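Local coordinates for HRDC domain-containing protein (PDB 3CYM), which is of unknown function but probably acts as a ribonuclease D-like 3'-5' exonuclease that binds nucleic acid, at residues A235-A239 with A322-P326; V221-V227 with I264-K269; S49-Y53 with M299-Y303; E56-V60 with W156-L161. All coordinates share one frame; numbering follows the deposited sequence.

How the contacts relate
Contacts 1 and 2 both use helices of the HRDC region, 231-250 and 261-270, and they touch each other where Val-237 and Ile-236 of contact 1 meet Ile-224, Val-221 and Ala-268 of contact 2. Both are partly buried, and contact 2 has an exposed, charged margin. Contacts 3 and 4 form a second touching pair, with centres 12 Å apart, in and at the edge of the exonuclease domain. Contact 4 is buried near bound sodium; contact 3, partly buried, ties its loop to helix 296-301. The chemistry follows the place: aliphatic in contact 1, aliphatic with a surface salt bridge in contact 2, aromatic faces together with an arginine hydrogen bond in contacts 3 and 4.

Contact 1 (A235-A239 with A322-P326); sequences AIVRA and ALALP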
loop_
_atom_site.group_PDB
_atom_site.type_symbol
_atom_site.label_atom_id
_atom_site.label_comp_id
_atom_site.label_asym_id
_atom_site.label_seq_id
_atom_site.Cartn_x
_atom_site.Cartn_y
_atom_site.Cartn_z
ATOM N N ALA A 235 -24.953 -12.223 6.658
ATOM C CA ALA A 235 -24.801 -13.423 5.827
ATOM C C ALA A 235 -24.952 -13.115 4.333
ATOM O O ALA A 235 -24.280 -13.721 3.505
ATOM C CB ALA A 235 -25.791 -14.481 6.239
ATOM N N ILE A 236 -25.830 -12.169 4.007
ATOM C CA ILE A 236 -26.024 -11.706 2.632
ATOM C C ILE A 236 -24.807 -10.899 2.146
ATOM O O ILE A 236 -24.285 -11.152 1.054
ATOM C CB ILE A 236 -27.375 -10.920 2.482
ATOM C CG1 ILE A 236 -28.549 -11.887 2.635
ATOM C CG2 ILE A 236 -27.466 -10.213 1.138
ATOM C CD1 ILE A 236 -29.871 -11.260 2.941
ATOM N N VAL A 237 -24.358 -9.951 2.967
ATOM C CA VAL A 237 -23.135 -9.189 2.700
ATOM C C VAL A 237 -21.927 -10.118 2.497
ATOM O O VAL A 237 -21.196 -9.977 1.521
ATOM C CB VAL A 237 -22.844 -8.164 3.820
ATOM C CG1 VAL A 237 -21.476 -7.528 3.629
ATOM C CG2 VAL A 237 -23.926 -7.088 3.848
ATOM N N ARG A 238 -21.745 -11.079 3.399
ATOM C CA ARG A 238 -20.690 -12.079 3.271
ATOM C C ARG A 238 -20.745 -12.823 1.943
ATOM O O ARG A 238 -19.730 -12.938 1.259
ATOM C CB ARG A 238 -20.752 -13.095 4.416
ATOM C CG ARG A 238 -19.557 -14.028 4.456
ATOM C CD ARG A 238 -19.575 -14.933 5.671
ATOM N NE ARG A 238 -20.820 -15.696 5.790
ATOM C CZ ARG A 238 -21.035 -16.644 6.700
ATOM N NH1 ARG A 238 -22.200 -17.278 6.737
ATOM N NH2 ARG A 238 -20.085 -16.965 7.573
ATOM N N ALA A 239 -21.934 -13.313 1.588
ATOM C CA ALA A 239 -22.127 -14.131 0.388
ATOM C C ALA A 239 -21.907 -13.327 -0.896
ATOM O O ALA A 239 -21.266 -13.812 -1.831
ATOM C CB ALA A 239 -23.513 -14.761 0.402
ATOM N N ALA A 322 -27.735 -17.323 0.495
ATOM C CA ALA A 322 -27.555 -16.650 1.769
ATOM C C ALA A 322 -28.799 -16.750 2.661
ATOM O O ALA A 322 -28.685 -16.945 3.872
ATOM C CB ALA A 322 -27.180 -15.203 1.529
ATOM N N LEU A 323 -29.978 -16.640 2.049
ATOM C CA LEU A 323 -31.251 -16.677 2.761
ATOM C C LEU A 323 -31.691 -18.116 3.078
ATOM O O LEU A 323 -32.645 -18.328 3.831
ATOM C CB LEU A 323 -32.347 -15.937 1.961
ATOM C CG LEU A 323 -32.358 -14.397 1.934
ATOM C CD1 LEU A 323 -33.289 -13.861 0.865
ATOM C CD2 LEU A 323 -32.737 -13.795 3.289
ATOM N N ALA A 324 -31.001 -19.095 2.497
ATOM C CA ALA A 324 -31.270 -20.508 2.761
ATOM C C ALA A 324 -30.348 -21.066 3.853
ATOM O O ALA A 324 -30.448 -22.243 4.219
ATOM C CB ALA A 324 -31.141 -21.324 1.480
ATOM N N LEU A 325 -29.451 -20.221 4.361
ATOM C CA LEU A 325 -28.534 -20.591 5.438
ATOM C C LEU A 325 -29.255 -20.798 6.764
ATOM O O LEU A 325 -30.127 -20.000 7.116
ATOM C CB LEU A 325 -27.470 -19.508 5.647
ATOM C CG LEU A 325 -26.196 -19.526 4.816
ATOM C CD1 LEU A 325 -25.253 -18.491 5.396
ATOM C CD2 LEU A 325 -25.557 -20.890 4.847
ATOM N N PRO A 326 -28.885 -21.864 7.503
ATOM C CA PRO A 326 -29.362 -22.039 8.874
ATOM C C PRO A 326 -28.854 -20.877 9.728
ATOM O O PRO A 326 -27.698 -20.481 9.577
ATOM C CB PRO A 326 -28.703 -23.352 9.315
ATOM C CG PRO A 326 -28.331 -24.055 8.047
ATOM C CD PRO A 326 -27.990 -22.962 7.089
#
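Ala-322 meets the helix of Ala-235 to Ala-239 with its methyl group, at the point where the two backbones come nearest. Its CB lies 3.8 Å from Ile-236 CG1 and also rests against the CB of Ala-239, one helical turn after Ala-235, so small side chains let the end of one helix approach the flank of another closely. Ile-236 and Leu-323 cross obliquely, end against end: Ile-236 CD1 is 3.8 Å from Leu-323 CD2. The reach of Ile-236 comes from CG1, which lies beside the backbone N (chi1 -69°) and carries CD1 outward to the leucine. Leu-325, just past the helix, turns its CD1 back between Ala-235 and Arg-238. That methyl sits 4.1 Å from Ala-235 CB and at the edge of the guanidinium of Arg-238, 3.5 Å from NH1, the leucine and arginine side chains crossing at about a right angle. The same NH1 is hydrogen-bonded to the carbonyl oxygen of Glu-329. The contact joins helix 231-250 of the HRDC helical bundle to the C-terminal end of helix 312-323; Ala-235 also touches Trp-330, while Ile-236 and Val-237 pack on helix 261-270.

Contact 2 (V221-V227 with I264-K269); sequences VSHITEV and IIEVAK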
loop_
_atom_site.group_PDB
_atom_site.type_symbol
_atom_site.label_atom_id
_atom_site.label_comp_id
_atom_site.label_asym_id
_atom_site.label_seq_id
_atom_site.Cartn_x
_atom_site.Cartn_y
_atom_site.Cartn_z
ATOM N N VAL A 221 -17.122 -3.625 3.625
ATOM C CA VAL A 221 -18.087 -3.035 2.715
ATOM C C VAL A 221 -18.509 -1.720 3.366
ATOM O O VAL A 221 -18.815 -1.700 4.553
ATOM C CB VAL A 221 -19.303 -3.973 2.555
ATOM C CG1 VAL A 221 -20.438 -3.293 1.818
ATOM C CG2 VAL A 221 -18.896 -5.279 1.855
ATOM N N SER A 222 -18.488 -0.625 2.610
ATOM C CA SER A 222 -18.880 0.669 3.164
ATOM C C SER A 222 -20.350 0.665 3.587
ATOM O O SER A 222 -21.196 0.027 2.945
ATOM C CB SER A 222 -18.567 1.823 2.202
ATOM O OG SER A 222 -19.022 1.554 0.892
ATOM N N HIS A 223 -20.618 1.356 4.699
ATOM C CA HIS A 223 -21.940 1.453 5.337
ATOM C C HIS A 223 -22.435 0.132 5.934
ATOM O O HIS A 223 -23.647 -0.058 6.108
ATOM C CB HIS A 223 -22.990 2.071 4.403
ATOM C CG HIS A 223 -22.677 3.475 3.993
ATOM N ND1 HIS A 223 -23.285 4.570 4.568
ATOM C CD2 HIS A 223 -21.813 3.962 3.072
ATOM C CE1 HIS A 223 -22.812 5.673 4.016
ATOM N NE2 HIS A 223 -21.915 5.332 3.108
ATOM N N ILE A 224 -21.488 -0.751 6.276
ATOM C CA ILE A 224 -21.774 -2.081 6.850
ATOM C C ILE A 224 -22.400 -1.975 8.240
ATOM O O ILE A 224 -23.170 -2.848 8.664
ATOM C CB ILE A 224 -20.492 -3.002 6.872
ATOM C CG1 ILE A 224 -20.830 -4.456 7.212
ATOM C CG2 ILE A 224 -19.399 -2.453 7.804
ATOM C CD1 ILE A 224 -21.839 -5.060 6.304
ATOM N N THR A 225 -22.084 -0.871 8.915
ATOM C CA THR A 225 -22.529 -0.595 10.271
ATOM C C THR A 225 -24.055 -0.475 10.366
ATOM O O THR A 225 -24.648 -0.815 11.388
ATOM C CB THR A 225 -21.790 0.648 10.862
ATOM O OG1 THR A 225 -22.234 0.888 12.203
ATOM C CG2 THR A 225 -22.007 1.886 10.013
ATOM N N GLU A 226 -24.677 -0.060 9.265
ATOM C CA GLU A 226 -26.124 0.090 9.169
ATOM C C GLU A 226 -26.863 -1.250 9.148
ATOM O O GLU A 226 -28.094 -1.281 9.138
ATOM C CB GLU A 226 -26.468 0.868 7.897
ATOM C CG GLU A 226 -25.826 2.249 7.776
ATOM C CD GLU A 226 -26.116 2.909 6.439
ATOM O OE1 GLU A 226 -26.931 2.366 5.661
ATOM O OE2 GLU A 226 -25.526 3.977 6.159
ATOM N N VAL A 227 -26.102 -2.343 9.163
ATOM C CA VAL A 227 -26.611 -3.691 8.921
ATOM C C VAL A 227 -26.069 -4.679 9.978
ATOM O O VAL A 227 -26.506 -5.831 10.058
ATOM C CB VAL A 227 -26.332 -4.091 7.409
ATOM C CG1 VAL A 227 -25.621 -5.420 7.232
ATOM C CG2 VAL A 227 -27.596 -3.997 6.566
ATOM N N ILE A 264 -25.078 -4.020 -2.411
ATOM C CA ILE A 264 -24.881 -5.063 -1.394
ATOM C C ILE A 264 -25.650 -4.765 -0.096
ATOM O O ILE A 264 -26.447 -5.592 0.354
ATOM C CB ILE A 264 -23.366 -5.299 -1.087
ATOM C CG1 ILE A 264 -22.660 -5.922 -2.294
ATOM C CG2 ILE A 264 -23.173 -6.199 0.136
ATOM C CD1 ILE A 264 -21.156 -5.967 -2.180
ATOM N N ILE A 265 -25.425 -3.581 0.478
ATOM C CA ILE A 265 -26.128 -3.143 1.694
ATOM C C ILE A 265 -27.643 -3.049 1.459
ATOM O O ILE A 265 -28.432 -3.507 2.284
ATOM C CB ILE A 265 -25.539 -1.800 2.241
ATOM C CG1 ILE A 265 -24.053 -1.958 2.618
ATOM C CG2 ILE A 265 -26.344 -1.257 3.424
ATOM C CD1 ILE A 265 -23.766 -2.981 3.701
ATOM N N GLU A 266 -28.034 -2.499 0.315
ATOM C CA GLU A 266 -29.441 -2.368 -0.059
ATOM C C GLU A 266 -30.189 -3.701 -0.059
ATOM O O GLU A 266 -31.267 -3.812 0.536
ATOM C CB GLU A 266 -29.551 -1.737 -1.441
ATOM C CG GLU A 266 -30.493 -0.571 -1.506
ATOM C CD GLU A 266 -30.776 -0.127 -2.929
ATOM O OE1 GLU A 266 -31.967 -0.072 -3.297
ATOM O OE2 GLU A 266 -29.812 0.168 -3.677
ATOM N N VAL A 267 -29.608 -4.713 -0.705
ATOM C CA VAL A 267 -30.261 -6.023 -0.809
ATOM C C VAL A 267 -30.169 -6.823 0.494
ATOM O O VAL A 267 -30.995 -7.700 0.747
ATOM C CB VAL A 267 -29.766 -6.857 -2.031
ATOM C CG1 VAL A 267 -30.093 -6.160 -3.323
ATOM C CG2 VAL A 267 -28.308 -7.081 -1.965
ATOM N N ALA A 268 -29.183 -6.500 1.328
ATOM C CA ALA A 268 -29.053 -7.132 2.640
ATOM C C ALA A 268 -30.123 -6.607 3.588
ATOM O O ALA A 268 -30.633 -7.349 4.423
ATOM C CB ALA A 268 -27.665 -6.911 3.212
ATOM N N LYS A 269 -30.457 -5.325 3.439
ATOM C CA LYS A 269 -31.573 -4.704 4.150
ATOM C C LYS A 269 -32.908 -5.275 3.680
ATOM O O LYS A 269 -33.703 -5.756 4.482
ATOM C CB LYS A 269 -31.566 -3.197 3.907
ATOM C CG LYS A 269 -30.629 -2.400 4.792
ATOM C CD LYS A 269 -30.527 -0.993 4.224
ATOM C CE LYS A 269 -30.096 0.019 5.264
ATOM N NZ LYS A 269 -28.742 -0.308 5.774
#
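A type II beta turn from Val-221 to Ile-224, continued by a 3-10 segment at 224-226, bends the chain around Ile-265 on the helix of Ile-264 to Lys-269. This helix belongs to the HRDC domain, a helical bundle, and the loop before helix 231-250 closes over it. Ile-265 is the central side chain, pointing into the curve of the turn. Its CG1 lies 3.5 Å from Ser-222 O and its CD1 is 3.8 Å from Val-221 CG1, the valine and isoleucine side chains running antiparallel alongside one another. Ile-224 crosses it at about a right angle, CD1 on CD1 at 3.8 Å. Val-221 CG1, anti to the backbone N (chi1 170°), also reaches Ile-264 CG2. Farther along the helix, Val-227 CG2 lies against Lys-269 CG, 3.9 Å away, and approaches the methyl of Ala-268. At the solvent-exposed side Glu-226 bridges two partners. His-223 ND1 donates to its OE2 at 2.8 Å, the acceptor lying near the imidazole plane but the donor well above the carboxylate plane. Lys-269, its chain bent at the last torsion (chi4 62°), forms a salt bridge through NZ to Glu-226 OE1 at 3.2 Å, using the anti lone pair of that oxygen.

Contact 3 (S49-Y53 with M299-Y303); sequences SGFRY and MFERY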
loop_
_atom_site.group_PDB
_atom_site.type_symbol
_atom_site.label_atom_id
_atom_site.label_comp_id
_atom_site.label_asym_id
_atom_site.label_seq_id
_atom_site.Cartn_x
_atom_site.Cartn_y
_atom_site.Cartn_z
ATOM N N SER A 49 -4.755 0.077 -10.050
ATOM C CA SER A 49 -5.681 0.093 -8.914
ATOM C C SER A 49 -6.926 0.901 -9.250
ATOM O O SER A 49 -6.833 1.946 -9.896
ATOM C CB SER A 49 -5.004 0.691 -7.679
ATOM O OG SER A 49 -4.663 2.051 -7.897
ATOM N N GLY A 50 -8.084 0.416 -8.815
ATOM C CA GLY A 50 -9.348 1.052 -9.158
ATOM C C GLY A 50 -9.904 0.510 -10.462
ATOM O O GLY A 50 -11.112 0.594 -10.701
ATOM N N PHE A 51 -9.028 -0.067 -11.292
ATOM C CA PHE A 51 -9.405 -0.612 -12.602
ATOM C C PHE A 51 -9.358 -2.138 -12.659
ATOM O O PHE A 51 -10.391 -2.795 -12.843
ATOM C CB PHE A 51 -8.523 -0.021 -13.705
ATOM C CG PHE A 51 -8.653 1.464 -13.855
ATOM C CD1 PHE A 51 -9.616 2.006 -14.702
ATOM C CD2 PHE A 51 -7.801 2.325 -13.159
ATOM C CE1 PHE A 51 -9.745 3.383 -14.848
ATOM C CE2 PHE A 51 -7.918 3.704 -13.296
ATOM C CZ PHE A 51 -8.894 4.239 -14.142
ATOM N N ARG A 52 -8.161 -2.698 -12.525
ATOM C CA ARG A 52 -7.972 -4.153 -12.493
ATOM C C ARG A 52 -8.252 -4.702 -11.095
ATOM O O ARG A 52 -8.559 -3.933 -10.180
ATOM C CB ARG A 52 -6.556 -4.531 -12.952
ATOM C CG ARG A 52 -6.266 -4.238 -14.426
ATOM C CD ARG A 52 -7.314 -4.856 -15.323
ATOM N NE ARG A 52 -7.178 -4.442 -16.712
ATOM C CZ ARG A 52 -6.757 -5.229 -17.695
ATOM N NH1 ARG A 52 -6.663 -4.751 -18.927
ATOM N NH2 ARG A 52 -6.430 -6.491 -17.453
ATOM N N TYR A 53 -8.131 -6.022 -10.933
ATOM C CA TYR A 53 -8.498 -6.691 -9.686
ATOM C C TYR A 53 -7.736 -6.226 -8.444
ATOM O O TYR A 53 -8.316 -5.583 -7.563
ATOM C CB TYR A 53 -8.413 -8.217 -9.820
ATOM C CG TYR A 53 -8.658 -8.953 -8.515
ATOM C CD1 TYR A 53 -9.918 -8.947 -7.913
ATOM C CD2 TYR A 53 -7.626 -9.643 -7.872
ATOM C CE1 TYR A 53 -10.147 -9.616 -6.723
ATOM C CE2 TYR A 53 -7.844 -10.308 -6.674
ATOM C CZ TYR A 53 -9.107 -10.295 -6.109
ATOM O OH TYR A 53 -9.334 -10.956 -4.926
ATOM N N MET A 299 -12.144 6.165 -19.378
ATOM C CA MET A 299 -11.159 5.150 -19.022
ATOM C C MET A 299 -11.779 3.984 -18.249
ATOM O O MET A 299 -11.362 2.844 -18.415
ATOM C CB MET A 299 -9.982 5.770 -18.261
ATOM C CG MET A 299 -8.685 4.969 -18.373
ATOM S SD MET A 299 -7.899 4.917 -20.009
ATOM C CE MET A 299 -8.015 6.623 -20.536
ATOM N N PHE A 300 -12.782 4.276 -17.426
ATOM C CA PHE A 300 -13.553 3.240 -16.739
ATOM C C PHE A 300 -14.512 2.545 -17.687
ATOM O O PHE A 300 -14.691 1.332 -17.600
ATOM C CB PHE A 300 -14.336 3.815 -15.551
ATOM C CG PHE A 300 -13.502 4.026 -14.325
ATOM C CD1 PHE A 300 -13.168 2.959 -13.505
ATOM C CD2 PHE A 300 -13.045 5.291 -13.996
ATOM C CE1 PHE A 300 -12.385 3.153 -12.378
ATOM C CE2 PHE A 300 -12.262 5.495 -12.875
ATOM C CZ PHE A 300 -11.931 4.424 -12.062
ATOM N N GLU A 301 -15.111 3.319 -18.594
ATOM C CA GLU A 301 -16.089 2.814 -19.573
ATOM C C GLU A 301 -15.576 1.691 -20.480
ATOM O O GLU A 301 -16.372 0.949 -21.072
ATOM C CB GLU A 301 -16.663 3.959 -20.421
ATOM C CG GLU A 301 -17.816 4.717 -19.777
ATOM C CD GLU A 301 -18.951 3.806 -19.364
ATOM O OE1 GLU A 301 -19.402 3.927 -18.212
ATOM O OE2 GLU A 301 -19.390 2.968 -20.185
ATOM N N ARG A 302 -14.249 1.585 -20.577
ATOM C CA ARG A 302 -13.571 0.493 -21.281
ATOM C C ARG A 302 -13.894 -0.871 -20.683
ATOM O O ARG A 302 -13.803 -1.892 -21.363
ATOM C CB ARG A 302 -12.056 0.698 -21.233
ATOM C CG ARG A 302 -11.519 1.642 -22.288
ATOM C CD ARG A 302 -10.225 2.315 -21.857
ATOM N NE ARG A 302 -9.097 1.396 -21.698
ATOM C CZ ARG A 302 -8.582 1.025 -20.525
ATOM N NH1 ARG A 302 -9.107 1.474 -19.384
ATOM N NH2 ARG A 302 -7.540 0.197 -20.490
ATOM N N TYR A 303 -14.255 -0.879 -19.402
ATOM C CA TYR A 303 -14.547 -2.110 -18.675
ATOM C C TYR A 303 -16.002 -2.543 -18.765
ATOM O O TYR A 303 -16.371 -3.584 -18.211
ATOM C CB TYR A 303 -14.098 -1.984 -17.215
ATOM C CG TYR A 303 -12.590 -1.971 -17.087
ATOM C CD1 TYR A 303 -11.888 -3.152 -16.873
ATOM C CD2 TYR A 303 -11.862 -0.785 -17.226
ATOM C CE1 TYR A 303 -10.507 -3.157 -16.780
ATOM C CE2 TYR A 303 -10.479 -0.777 -17.126
ATOM C CZ TYR A 303 -9.809 -1.969 -16.906
ATOM O OH TYR A 303 -8.440 -1.984 -16.801
#
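Phe-51 and Phe-300 form an offset stack, with centroids 4.2 Å apart and planes at 18°. CE1 of Phe-51 stands over the centre of the Phe-300 ring, whereas Phe-300 CE1 falls toward the rim of the Phe-51 ring, 3.6 Å from Phe-51 CE1. Met-299 CG packs on the same Phe-51 CE1. Tyr-303 comes to the edge of the Phe-51 ring, its CE2 3.8 Å from Phe-51 CD1, so that Phe-51 has one aromatic neighbour over a face and another along its rim. The carbonyl oxygen of Gly-50 lies at the edge of the Phe-300 ring, 3.3 Å from CE1. Gly-50 itself has a positive phi (88°), which suits a glycine.

Beyond the stack, Arg-52 NE donates to Tyr-303 OH at 2.8 Å, with the hydroxyl oxygen near the guanidinium plane. The bend at chi2 (-53°) brings the arginine tip back to the tyrosine although its CB points away, and the guanidinium and phenol planes stand nearly perpendicular. Further out, Asp-155 is hydrogen-bonded to Tyr-303 OH and, in one conformer of Arg-302, salt-bridged to that arginine. Asp-252 forms a salt bridge with Arg-52 NH2, which probably helps to fix that side chain. An aromatic stack flanked by charged residues thus joins the loop after strand 40-47 of the exonuclease domain to helix 296-301, consistent with a junction between that domain and the HRDC region, to which Asp-252 belongs.

Contact 4 (E56-V60 with W156-L161); sequences EDWLV and WSYRPL
Trp-58 lays its indole across Ser-157 at a classic beta bulge, where Trp-58 and Leu-59 both face Glu-46 on the neighbouring strand of the exonuclease sheet. Ser-157 CB sits over the six-membered ring in a CH-pi contact, 3.6 Å from its centroid and 12° off the normal, while its OG is hydrogen-bonded to Asp-155. The indole is set there by CG standing anti to the carbonyl carbon (chi1 -78°), and at its base Trp-58 CB lies 3.3 Å from Trp-156 O.

Leu-59 turns toward the same loop and divides its two methyls between two partners. CD2 meets Trp-156 CZ3 at 3.9 Å, approaching the indole obliquely, and CD1 touches Leu-161 CD1 at 4.0 Å. Trp-156 in turn packs on Glu-46, which binds sodium with Asp-44 and Asp-172, so the contact borders the metal site characteristic of this exonuclease fold without supplying a ligand to it.

Arg-159 ties the loop together through its guanidinium. NE is salt-bridged to Asp-73, and Arg-159 NH1 donates to Trp-156 O at 2.8 Å. Arg-159 NH1 also donates to Tyr-158 O at 3.2 Å, from above the carbonyl plane. NH2 lies at the edge of the Trp-58 ring and crosses to the strand, donating to Trp-58 O at 2.7 Å with an N-H...O angle of 138°; it reaches a lone pair of that oxygen in its carbonyl plane, though the oxygen is tilted from the guanidinium plane.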
loop_
_atom_site.group_PDB
_atom_site.type_symbol
_atom_site.label_atom_id
_atom_site.label_comp_id
_atom_site.label_asym_id
_atom_site.label_seq_id
_atom_site.Cartn_x
_atom_site.Cartn_y
_atom_site.Cartn_z
ATOM N N GLU A 56 -1.413 -6.203 -8.924
ATOM C CA GLU A 56 -0.474 -6.715 -9.907
ATOM C C GLU A 56 0.185 -5.524 -10.602
ATOM O O GLU A 56 -0.485 -4.547 -10.952
ATOM C CB GLU A 56 -1.204 -7.598 -10.922
ATOM C CG GLU A 56 -0.310 -8.305 -11.933
ATOM C CD GLU A 56 -1.088 -8.956 -13.079
ATOM O OE1 GLU A 56 -2.296 -9.245 -12.918
ATOM O OE2 GLU A 56 -0.480 -9.179 -14.148
ATOM N N ASP A 57 1.500 -5.599 -10.777
ATOM C CA ASP A 57 2.224 -4.550 -11.461
ATOM C C ASP A 57 1.973 -4.636 -12.970
ATOM O O ASP A 57 2.129 -5.695 -13.579
ATOM C CB ASP A 57 3.721 -4.636 -11.152
ATOM C CG ASP A 57 4.045 -4.383 -9.681
ATOM O OD1 ASP A 57 3.219 -3.777 -8.958
ATOM O OD2 ASP A 57 5.149 -4.785 -9.243
ATOM N N TRP A 58 1.564 -3.515 -13.552
ATOM C CA TRP A 58 1.409 -3.399 -14.991
ATOM C C TRP A 58 2.575 -2.647 -15.624
ATOM O O TRP A 58 2.648 -2.484 -16.850
ATOM C CB TRP A 58 0.064 -2.748 -15.307
ATOM C CG TRP A 58 -1.043 -3.736 -15.156
ATOM C CD1 TRP A 58 -1.761 -4.001 -14.021
ATOM C CD2 TRP A 58 -1.522 -4.641 -16.154
ATOM N NE1 TRP A 58 -2.673 -5.002 -14.260
ATOM C CE2 TRP A 58 -2.554 -5.411 -15.560
ATOM C CE3 TRP A 58 -1.197 -4.868 -17.496
ATOM C CZ2 TRP A 58 -3.259 -6.380 -16.262
ATOM C CZ3 TRP A 58 -1.896 -5.833 -18.195
ATOM C CH2 TRP A 58 -2.913 -6.586 -17.574
ATOM N N LEU A 59 3.481 -2.185 -14.769
ATOM C CA LEU A 59 4.744 -1.588 -15.197
ATOM C C LEU A 59 5.745 -1.650 -14.051
ATOM O O LEU A 59 5.372 -1.625 -12.878
ATOM C CB LEU A 59 4.556 -0.138 -15.670
ATOM C CG LEU A 59 5.754 0.555 -16.356
ATOM C CD1 LEU A 59 6.214 -0.141 -17.629
ATOM C CD2 LEU A 59 5.417 1.988 -16.650
ATOM N N VAL A 60 7.018 -1.738 -14.412
ATOM C CA VAL A 60 8.105 -1.835 -13.463
ATOM C C VAL A 60 9.232 -0.929 -13.998
ATOM O O VAL A 60 9.578 -0.994 -15.176
ATOM C CB VAL A 60 8.488 -3.326 -13.277
ATOM C CG1 VAL A 60 9.932 -3.509 -13.157
ATOM C CG2 VAL A 60 7.755 -3.934 -12.070
ATOM N N TRP A 156 -2.861 1.607 -15.634
ATOM C CA TRP A 156 -1.561 1.167 -16.167
ATOM C C TRP A 156 -1.603 -0.086 -17.028
ATOM O O TRP A 156 -0.588 -0.458 -17.622
ATOM C CB TRP A 156 -0.522 1.051 -15.053
ATOM C CG TRP A 156 -0.185 2.393 -14.520
ATOM C CD1 TRP A 156 -0.719 3.000 -13.416
ATOM C CD2 TRP A 156 0.718 3.337 -15.106
ATOM N NE1 TRP A 156 -0.174 4.257 -13.258
ATOM C CE2 TRP A 156 0.707 4.491 -14.286
ATOM C CE3 TRP A 156 1.555 3.313 -16.233
ATOM C CZ2 TRP A 156 1.503 5.613 -14.558
ATOM C CZ3 TRP A 156 2.348 4.439 -16.503
ATOM C CH2 TRP A 156 2.310 5.567 -15.668
ATOM N N SER A 157 -2.782 -0.703 -17.126
ATOM C CA SER A 157 -3.002 -1.847 -18.023
ATOM C C SER A 157 -3.257 -1.448 -19.476
ATOM O O SER A 157 -3.372 -2.316 -20.341
ATOM C CB SER A 157 -4.162 -2.706 -17.522
ATOM O OG SER A 157 -5.401 -2.049 -17.703
ATOM N N TYR A 158 -3.360 -0.144 -19.735
ATOM C CA TYR A 158 -3.588 0.378 -21.083
ATOM C C TYR A 158 -2.376 0.085 -21.977
ATOM O O TYR A 158 -1.258 0.449 -21.640
ATOM C CB TYR A 158 -3.851 1.890 -21.020
ATOM C CG TYR A 158 -4.562 2.474 -22.230
ATOM C CD1 TYR A 158 -3.851 2.834 -23.381
ATOM C CD2 TYR A 158 -5.946 2.679 -22.220
ATOM C CE1 TYR A 158 -4.502 3.368 -24.498
ATOM C CE2 TYR A 158 -6.608 3.215 -23.338
ATOM C CZ TYR A 158 -5.875 3.555 -24.470
ATOM O OH TYR A 158 -6.506 4.090 -25.576
ATOM N N ARG A 159 -2.600 -0.603 -23.094
ATOM C CA ARG A 159 -1.543 -0.833 -24.093
ATOM C C ARG A 159 -1.980 -0.304 -25.464
ATOM O O ARG A 159 -3.134 -0.448 -25.832
ATOM C CB ARG A 159 -1.153 -2.314 -24.196
ATOM C CG ARG A 159 -0.600 -2.946 -22.925
ATOM C CD ARG A 159 0.808 -2.471 -22.613
ATOM N NE ARG A 159 1.340 -3.124 -21.418
ATOM C CZ ARG A 159 1.177 -2.692 -20.170
ATOM N NH1 ARG A 159 0.484 -1.584 -19.912
ATOM N NH2 ARG A 159 1.713 -3.377 -19.171
ATOM N N PRO A 160 -1.066 0.347 -26.211
ATOM C CA PRO A 160 0.301 0.705 -25.821
ATOM C C PRO A 160 0.303 1.859 -24.819
ATOM O O PRO A 160 -0.626 2.666 -24.804
ATOM C CB PRO A 160 0.942 1.134 -27.140
ATOM C CG PRO A 160 -0.192 1.589 -27.981
ATOM C CD PRO A 160 -1.391 0.798 -27.577
ATOM N N LEU A 161 1.317 1.904 -23.960
ATOM C CA LEU A 161 1.444 2.994 -23.004
ATOM C C LEU A 161 1.789 4.293 -23.733
ATOM O O LEU A 161 2.754 4.331 -24.505
ATOM C CB LEU A 161 2.491 2.673 -21.932
ATOM C CG LEU A 161 2.113 1.643 -20.862
ATOM C CD1 LEU A 161 3.336 1.147 -20.129
ATOM C CD2 LEU A 161 1.084 2.212 -19.887
#